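Local coordinates for protein aminofutalosine deaminase (Helicobacter pylori, PDB 7LKJ) that probably catalyses the metal-dependent hydrolytic deamination of adenosine to inosine and probably of aminofutalosine, at residues 78-83 and 325-330; 220-225 and 277-282. All blocks are in the same frame, centred on the assembly; numbering follows the deposited sequence.

Interaction 1. Residues 78-83 and 325-330; sequences AHTHFE and VATDGL. With FE (Fe (III) ion), chain E.
H79 and H81 form the HxH motif of the amidohydrolase barrel, carried by strand 69-81, and meet D328 in the loop that follows strand 323-325; together they bring three of the residues of the iron site to the metal. H79 reaches the iron through NE2 at 2.2 Å and H81 through NE2 at a longer 2.6 Å. D328 is also an iron ligand of this protein, although its OD2 lies 3.0 Å from the iron in this model, long for a direct bond. With CG anti to the backbone N (chi1 -157°), D328 turns its carboxylate back over the strand. OD2 comes to the edge of the H79 ring, 3.6 Å from H79 CD2, with the two planes 74° apart, whereas the H81 ring is nearly parallel to the carboxylate, the planes 12° apart. G329 N donates to D328 OD1 at 2.7 Å on its anti side, which helps fix the carboxylate's rotation. Weak bonds run from D328 N to H79 O (2.9 Å) and from T80 OG1 to D328 O (3.2 Å), and the methyl of A326 packs on H79 CB. Strand 130-137 packs on the histidines through I136, I297 of strand 295-298 touches H79 and A326, and helix 338-348 packs against T327.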
ATOM      1  N   ALA A  78       6.516 -13.596  11.279  1.00 35.50           N
ATOM      2  CA  ALA A  78       6.115 -14.866  11.867  1.00 33.86           C
ATOM      3  C   ALA A  78       5.425 -15.805  10.888  1.00 40.33           C
ATOM      4  O   ALA A  78       5.226 -16.979  11.225  1.00 42.54           O
ATOM      5  CB  ALA A  78       5.207 -14.610  13.070  1.00 29.74           C
ATOM      6  N   HIS A  79       5.060 -15.338   9.695  1.00 41.86           N
ATOM      7  CA  HIS A  79       4.326 -16.164   8.737  1.00 39.25           C
ATOM      8  C   HIS A  79       4.768 -15.817   7.323  1.00 37.59           C
ATOM      9  O   HIS A  79       4.453 -14.734   6.821  1.00 40.08           O
ATOM     10  CB  HIS A  79       2.818 -15.978   8.893  1.00 41.05           C
ATOM     11  CG  HIS A  79       2.015 -17.089   8.294  1.00 45.68           C
ATOM     12  ND1 HIS A  79       2.035 -18.372   8.795  1.00 48.65           N
ATOM     13  CD2 HIS A  79       1.174 -17.109   7.235  1.00 48.42           C
ATOM     14  CE1 HIS A  79       1.236 -19.136   8.070  1.00 49.01           C
ATOM     15  NE2 HIS A  79       0.702 -18.394   7.117  1.00 52.27           N
ATOM     16  N   THR A  80       5.511 -16.723   6.691  1.00 35.05           N
ATOM     17  CA  THR A  80       5.996 -16.513   5.331  1.00 34.70           C
ATOM     18  C   THR A  80       6.331 -17.862   4.715  1.00 39.44           C
ATOM     19  O   THR A  80       7.026 -18.677   5.331  1.00 40.81           O
ATOM     20  CB  THR A  80       7.214 -15.597   5.292  1.00 33.17           C
ATOM     21  OG1 THR A  80       7.781 -15.609   3.976  1.00 32.62           O
ATOM     22  CG2 THR A  80       8.208 -16.118   6.211  1.00 34.63           C
ATOM     23  N   HIS A  81       5.807 -18.110   3.524  1.00 42.09           N
ATOM     24  CA  HIS A  81       6.090 -19.344   2.804  1.00 41.96           C
ATOM     25  C   HIS A  81       7.211 -19.042   1.814  1.00 39.48           C
ATOM     26  O   HIS A  81       7.034 -18.249   0.884  1.00 38.16           O
ATOM     27  CB  HIS A  81       4.830 -19.856   2.107  1.00 44.06           C
ATOM     28  CG  HIS A  81       3.643 -19.975   3.015  1.00 44.27           C
ATOM     29  ND1 HIS A  81       2.868 -21.112   3.083  1.00 44.31           N
ATOM     30  CD2 HIS A  81       3.094 -19.095   3.887  1.00 43.87           C
ATOM     31  CE1 HIS A  81       1.897 -20.931   3.960  1.00 44.01           C
ATOM     32  NE2 HIS A  81       2.012 -19.715   4.464  1.00 44.08           N
ATOM     33  N   PHE A  82       8.363 -19.685   2.012  1.00 40.13           N
ATOM     34  CA  PHE A  82       9.507 -19.516   1.127  1.00 44.00           C
ATOM     35  C   PHE A  82       9.564 -20.550   0.012  1.00 52.01           C
ATOM     36  O   PHE A  82      10.353 -20.380  -0.923  1.00 56.84           O
ATOM     37  CB  PHE A  82      10.816 -19.581   1.927  1.00 43.22           C
ATOM     38  CG  PHE A  82      11.105 -18.347   2.740  1.00 44.00           C
ATOM     39  CD1 PHE A  82      11.529 -17.180   2.127  1.00 41.06           C
ATOM     40  CD2 PHE A  82      10.975 -18.364   4.120  1.00 46.16           C
ATOM     41  CE1 PHE A  82      11.805 -16.047   2.873  1.00 39.11           C
ATOM     42  CE2 PHE A  82      11.251 -17.235   4.871  1.00 43.97           C
ATOM     43  CZ  PHE A  82      11.665 -16.075   4.246  1.00 40.36           C
ATOM     44  N   GLU A  83       8.745 -21.602   0.071  1.00 53.73           N
ATOM     45  CA  GLU A  83       8.710 -22.552  -1.033  1.00 54.84           C
ATOM     46  C   GLU A  83       7.996 -21.971  -2.239  1.00 55.58           C
ATOM     47  O   GLU A  83       8.222 -22.429  -3.364  1.00 54.46           O
ATOM     48  CB  GLU A  83       8.009 -23.849  -0.625  1.00 55.14           C
ATOM     49  CG  GLU A  83       8.296 -24.331   0.778  1.00 55.33           C
ATOM     50  CD  GLU A  83       7.619 -25.657   1.061  1.00 56.60           C
ATOM     51  OE1 GLU A  83       6.428 -25.649   1.434  1.00 56.34           O
ATOM     52  OE2 GLU A  83       8.274 -26.707   0.895  1.00 57.12           O
ATOM     53  N   VAL A 325       2.070  -8.740  12.520  1.00 35.36           N
ATOM     54  CA  VAL A 325       1.905  -8.561  11.084  1.00 35.17           C
ATOM     55  C   VAL A 325       2.981  -9.364  10.371  1.00 38.73           C
ATOM     56  O   VAL A 325       4.160  -9.319  10.744  1.00 42.58           O
ATOM     57  CB  VAL A 325       1.928  -7.073  10.683  1.00 32.19           C
ATOM     58  CG1 VAL A 325       0.948  -6.286  11.542  1.00 30.13           C
ATOM     59  CG2 VAL A 325       3.322  -6.479  10.796  1.00 33.20           C
ATOM     60  N   ALA A 326       2.559 -10.146   9.384  1.00 37.07           N
ATOM     61  CA  ALA A 326       3.453 -11.002   8.629  1.00 34.70           C
ATOM     62  C   ALA A 326       3.161 -10.840   7.147  1.00 38.98           C
ATOM     63  O   ALA A 326       2.042 -10.510   6.746  1.00 43.88           O
ATOM     64  CB  ALA A 326       3.319 -12.471   9.036  1.00 30.13           C
ATOM     65  N   THR A 327       4.190 -11.078   6.342  1.00 36.27           N
ATOM     66  CA  THR A 327       4.115 -10.871   4.907  1.00 34.23           C
ATOM     67  C   THR A 327       3.374 -11.980   4.168  1.00 39.35           C
ATOM     68  O   THR A 327       2.970 -11.766   3.020  1.00 43.14           O
ATOM     69  CB  THR A 327       5.528 -10.733   4.357  1.00 32.19           C
ATOM     70  OG1 THR A 327       6.297 -11.867   4.766  1.00 34.69           O
ATOM     71  CG2 THR A 327       6.189  -9.478   4.911  1.00 31.36           C
ATOM     72  N   ASP A 328       3.198 -13.141   4.792  1.00 40.40           N
ATOM     73  CA  ASP A 328       2.714 -14.367   4.139  1.00 42.76           C
ATOM     74  C   ASP A 328       3.746 -14.749   3.074  1.00 43.46           C
ATOM     75  O   ASP A 328       4.939 -14.464   3.230  1.00 43.96           O
ATOM     76  CB  ASP A 328       1.291 -14.174   3.625  1.00 45.76           C
ATOM     77  CG  ASP A 328       0.542 -15.485   3.461  1.00 49.52           C
ATOM     78  OD1 ASP A 328       0.845 -16.228   2.504  1.00 50.58           O
ATOM     79  OD2 ASP A 328      -0.353 -15.767   4.285  1.00 51.21           O
ATOM     80  N   GLY A 329       3.321 -15.388   1.982  1.00 45.82           N
ATOM     81  CA  GLY A 329       4.207 -15.724   0.894  1.00 50.53           C
ATOM     82  C   GLY A 329       3.818 -14.925  -0.343  1.00 56.28           C
ATOM     83  O   GLY A 329       2.756 -14.322  -0.418  1.00 59.31           O
ATOM     84  N   LEU A 330       4.715 -14.940  -1.335  1.00 57.22           N
ATOM     85  CA  LEU A 330       4.392 -14.328  -2.618  1.00 56.49           C
ATOM     86  C   LEU A 330       3.410 -15.137  -3.458  1.00 52.97           C
ATOM     87  O   LEU A 330       3.200 -14.777  -4.628  1.00 50.76           O
ATOM     88  CB  LEU A 330       5.621 -14.037  -3.449  1.00 57.77           C
ATOM     89  CG  LEU A 330       6.490 -12.893  -2.956  1.00 55.37           C
ATOM     90  CD1 LEU A 330       7.729 -12.624  -3.807  1.00 55.01           C
ATOM     91  CD2 LEU A 330       5.661 -11.636  -2.756  1.00 52.92           C
TER
HETATM   92 FE    FE E 501      -0.237 -18.597   5.162  1.00 61.88          FE

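Interaction 2. Residues 220-225 and 277-282; sequences THFLES and QFASLE. With FE (Fe (III) ion), chain E; EDO (1,2-ethanediol), chain G.
F278 turns its ring back over the 220-225 chain because CG stands anti to its own carbonyl carbon (chi1 -79°). The ring's face then lies over the backbone of S225, whose C atom sits 3.3 Å above the plane, offset toward the rim, while L223 O and E224 O come to its edge. Q277 bends at chi2 (94°), which lays its amide alongside the extended E224 chain: Q277 OE1 is 3.8 Å from E224 CG, and the amide and carboxylate planes are nearly parallel. Q277 OE1 also approaches E224 O, but both are acceptors and no bond joins them; S307 OG bonds to E224 O, and Q277 NE2 bonds weakly to N303.

One hydrogen bond crosses the contact, from F278 N to L223 O at 3.3 Å. Beside it, A279 CB packs 4.1 Å from L223 CD1 and 4.1 Å from F222 CE2, and L223 CG lies over the centre of the F222 ring. The contact joins the loop after strand 218-222, just ahead of helix 226-234, to the loop between strand 271-275 and helix 281-291, so it ties two successive connections of the barrel. The first of these loops follows closely on H221, near the C-terminal end of its strand, whose NE2 binds the iron. A 1,2-ethanediol, probably from the crystallisation liquor, donates from its O1 to F278 O at 3.1 Å. With a single crossing backbone bond, the chemistry implies a join that rests chiefly on apolar and ring-to-backbone packing, with E224 O and Q277 NE2 taken up by S307 and N303.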
ATOM      1  N   THR A 220      -1.382 -22.333  12.428  1.00 40.01           N
ATOM      2  CA  THR A 220      -2.474 -22.813  11.598  1.00 41.21           C
ATOM      3  C   THR A 220      -3.195 -21.623  10.983  1.00 41.23           C
ATOM      4  O   THR A 220      -3.243 -20.536  11.567  1.00 41.55           O
ATOM      5  CB  THR A 220      -3.449 -23.691  12.401  1.00 41.52           C
ATOM      6  OG1 THR A 220      -4.229 -24.490  11.503  1.00 43.13           O
ATOM      7  CG2 THR A 220      -4.376 -22.847  13.268  1.00 40.36           C
ATOM      8  N   HIS A 221      -3.727 -21.837   9.784  1.00 40.37           N
ATOM      9  CA  HIS A 221      -4.567 -20.855   9.115  1.00 40.12           C
ATOM     10  C   HIS A 221      -6.008 -21.099   9.546  1.00 38.72           C
ATOM     11  O   HIS A 221      -6.528 -22.208   9.381  1.00 40.93           O
ATOM     12  CB  HIS A 221      -4.433 -20.957   7.596  1.00 41.71           C
ATOM     13  CG  HIS A 221      -3.017 -20.941   7.106  1.00 43.73           C
ATOM     14  ND1 HIS A 221      -2.137 -21.978   7.330  1.00 44.62           N
ATOM     15  CD2 HIS A 221      -2.333 -20.018   6.388  1.00 44.55           C
ATOM     16  CE1 HIS A 221      -0.971 -21.691   6.780  1.00 44.67           C
ATOM     17  NE2 HIS A 221      -1.064 -20.508   6.200  1.00 44.41           N
ATOM     18  N   PHE A 222      -6.651 -20.074  10.096  1.00 34.87           N
ATOM     19  CA  PHE A 222      -7.984 -20.218  10.664  1.00 33.82           C
ATOM     20  C   PHE A 222      -8.919 -19.164  10.095  1.00 36.10           C
ATOM     21  O   PHE A 222      -8.571 -17.980  10.054  1.00 36.56           O
ATOM     22  CB  PHE A 222      -7.935 -20.112  12.191  1.00 29.54           C
ATOM     23  CG  PHE A 222      -9.254 -20.368  12.860  1.00 27.86           C
ATOM     24  CD1 PHE A 222      -9.864 -21.607  12.761  1.00 26.49           C
ATOM     25  CD2 PHE A 222      -9.880 -19.373  13.591  1.00 29.44           C
ATOM     26  CE1 PHE A 222     -11.077 -21.848  13.377  1.00 26.46           C
ATOM     27  CE2 PHE A 222     -11.093 -19.607  14.210  1.00 29.61           C
ATOM     28  CZ  PHE A 222     -11.693 -20.847  14.103  1.00 29.52           C
ATOM     29  N   LEU A 223     -10.113 -19.609   9.689  1.00 36.59           N
ATOM     30  CA  LEU A 223     -11.171 -18.798   9.086  1.00 35.04           C
ATOM     31  C   LEU A 223     -10.652 -17.597   8.304  1.00 33.37           C
ATOM     32  O   LEU A 223     -10.907 -16.447   8.675  1.00 31.39           O
ATOM     33  CB  LEU A 223     -12.152 -18.344  10.170  1.00 32.32           C
ATOM     34  CG  LEU A 223     -12.856 -19.498  10.888  1.00 30.31           C
ATOM     35  CD1 LEU A 223     -13.832 -18.981  11.931  1.00 29.42           C
ATOM     36  CD2 LEU A 223     -13.562 -20.405   9.886  1.00 30.01           C
ATOM     37  N   GLU A 224      -9.927 -17.860   7.217  1.00 34.89           N
ATOM     38  CA  GLU A 224      -9.359 -16.804   6.392  1.00 37.31           C
ATOM     39  C   GLU A 224     -10.330 -16.292   5.332  1.00 37.18           C
ATOM     40  O   GLU A 224     -10.130 -15.192   4.803  1.00 35.11           O
ATOM     41  CB  GLU A 224      -8.073 -17.316   5.727  1.00 40.26           C
ATOM     42  CG  GLU A 224      -7.362 -16.333   4.808  1.00 44.46           C
ATOM     43  CD  GLU A 224      -6.234 -16.980   4.030  1.00 46.84           C
ATOM     44  OE1 GLU A 224      -5.405 -16.245   3.453  1.00 47.22           O
ATOM     45  OE2 GLU A 224      -6.173 -18.227   4.001  1.00 48.94           O
ATOM     46  N   SER A 225     -11.400 -17.032   5.047  1.00 37.76           N
ATOM     47  CA  SER A 225     -12.300 -16.710   3.951  1.00 37.44           C
ATOM     48  C   SER A 225     -13.748 -16.826   4.406  1.00 38.97           C
ATOM     49  O   SER A 225     -14.056 -17.444   5.429  1.00 42.57           O
ATOM     50  CB  SER A 225     -12.058 -17.620   2.743  1.00 37.59           C
ATOM     51  OG  SER A 225     -11.697 -18.926   3.153  1.00 39.29           O
ATOM     52  N   GLN A 277      -9.756 -13.271   9.833  1.00 36.38           N
ATOM     53  CA  GLN A 277     -10.590 -12.110   9.529  1.00 32.64           C
ATOM     54  C   GLN A 277     -12.078 -12.429   9.583  1.00 30.07           C
ATOM     55  O   GLN A 277     -12.893 -11.505   9.657  1.00 30.63           O
ATOM     56  CB  GLN A 277     -10.242 -11.528   8.159  1.00 33.51           C
ATOM     57  CG  GLN A 277      -8.766 -11.526   7.840  1.00 36.59           C
ATOM     58  CD  GLN A 277      -8.362 -12.759   7.070  1.00 42.16           C
ATOM     59  OE1 GLN A 277      -8.982 -13.809   7.202  1.00 44.73           O
ATOM     60  NE2 GLN A 277      -7.322 -12.641   6.260  1.00 43.85           N
ATOM     61  N   PHE A 278     -12.450 -13.707   9.548  1.00 28.57           N
ATOM     62  CA  PHE A 278     -13.851 -14.107   9.554  1.00 28.82           C
ATOM     63  C   PHE A 278     -14.245 -14.797  10.850  1.00 28.56           C
ATOM     64  O   PHE A 278     -15.350 -15.341  10.945  1.00 27.12           O
ATOM     65  CB  PHE A 278     -14.147 -15.012   8.357  1.00 30.40           C
ATOM     66  CG  PHE A 278     -14.332 -14.266   7.067  1.00 31.19           C
ATOM     67  CD1 PHE A 278     -13.262 -14.050   6.216  1.00 30.01           C
ATOM     68  CD2 PHE A 278     -15.575 -13.767   6.714  1.00 34.08           C
ATOM     69  CE1 PHE A 278     -13.428 -13.358   5.030  1.00 31.86           C
ATOM     70  CE2 PHE A 278     -15.748 -13.072   5.531  1.00 35.39           C
ATOM     71  CZ  PHE A 278     -14.674 -12.869   4.687  1.00 34.06           C
ATOM     72  N   ALA A 279     -13.366 -14.792  11.848  1.00 29.74           N
ATOM     73  CA  ALA A 279     -13.710 -15.290  13.171  1.00 27.57           C
ATOM     74  C   ALA A 279     -14.462 -14.210  13.937  1.00 27.55           C
ATOM     75  O   ALA A 279     -13.996 -13.072  14.040  1.00 31.89           O
ATOM     76  CB  ALA A 279     -12.453 -15.707  13.932  1.00 25.87           C
ATOM     77  N   SER A 280     -15.622 -14.569  14.476  1.00 26.64           N
ATOM     78  CA  SER A 280     -16.426 -13.622  15.229  1.00 30.62           C
ATOM     79  C   SER A 280     -15.838 -13.421  16.624  1.00 30.76           C
ATOM     80  O   SER A 280     -14.933 -14.141  17.057  1.00 30.06           O
ATOM     81  CB  SER A 280     -17.873 -14.098  15.321  1.00 32.45           C
ATOM     82  OG  SER A 280     -17.935 -15.469  15.669  1.00 34.37           O
ATOM     83  N   LEU A 281     -16.353 -12.407  17.323  1.00 29.53           N
ATOM     84  CA  LEU A 281     -15.870 -12.118  18.670  1.00 29.43           C
ATOM     85  C   LEU A 281     -16.039 -13.322  19.588  1.00 31.07           C
ATOM     86  O   LEU A 281     -15.186 -13.586  20.444  1.00 30.21           O
ATOM     87  CB  LEU A 281     -16.598 -10.903  19.242  1.00 28.63           C
ATOM     88  CG  LEU A 281     -16.140 -10.478  20.638  1.00 28.97           C
ATOM     89  CD1 LEU A 281     -14.863  -9.659  20.553  1.00 25.67           C
ATOM     90  CD2 LEU A 281     -17.235  -9.710  21.357  1.00 30.72           C
ATOM     91  N   GLU A 282     -17.135 -14.068  19.424  1.00 35.47           N
ATOM     92  CA  GLU A 282     -17.312 -15.296  20.189  1.00 38.74           C
ATOM     93  C   GLU A 282     -16.250 -16.324  19.820  1.00 41.57           C
ATOM     94  O   GLU A 282     -15.758 -17.061  20.684  1.00 43.84           O
ATOM     95  CB  GLU A 282     -18.717 -15.855  19.957  1.00 38.08           C
ATOM     96  CG  GLU A 282     -18.875 -17.332  20.275  1.00 37.88           C
ATOM     97  CD  GLU A 282     -20.311 -17.801  20.155  1.00 38.59           C
ATOM     98  OE1 GLU A 282     -21.222 -17.026  20.520  1.00 38.55           O
ATOM     99  OE2 GLU A 282     -20.530 -18.941  19.696  1.00 38.79           O
TER
HETATM  100 FE    FE E 501      -0.237 -18.597   5.162  1.00 61.88          FE
HETATM  101  C1  EDO G 503     -18.755 -13.253  11.847  1.00 42.56           C
HETATM  102  O1  EDO G 503     -18.194 -14.570  11.882  1.00 40.88           O
HETATM  103  C2  EDO G 503     -17.636 -12.228  11.708  1.00 43.27           C
HETATM  104  O2  EDO G 503     -16.932 -12.444  10.479  1.00 43.65           O

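Interactions 1 and 2 have centres about 18 Å apart, yet both reach the same iron from one barrel sheet. H221, on strand 218-222 of interaction 2, binds the metal through NE2 at 2.3 Å. It also joins the two contacts directly: H221 NE2 lies 2.9 Å from H79 NE2 and 3.6 Å from H81 NE2, a packing of ligands round one ion, with the H79 and H221 rings at about 65°. Further along the same segment, the E224 side chain comes near that of D328, about 5 Å between nearest side-chain atoms. Interaction 1 thus holds three of the four known iron-binding residues, D328 standing off from the metal in this model, while interaction 2 holds the loop that continues outward from the fourth.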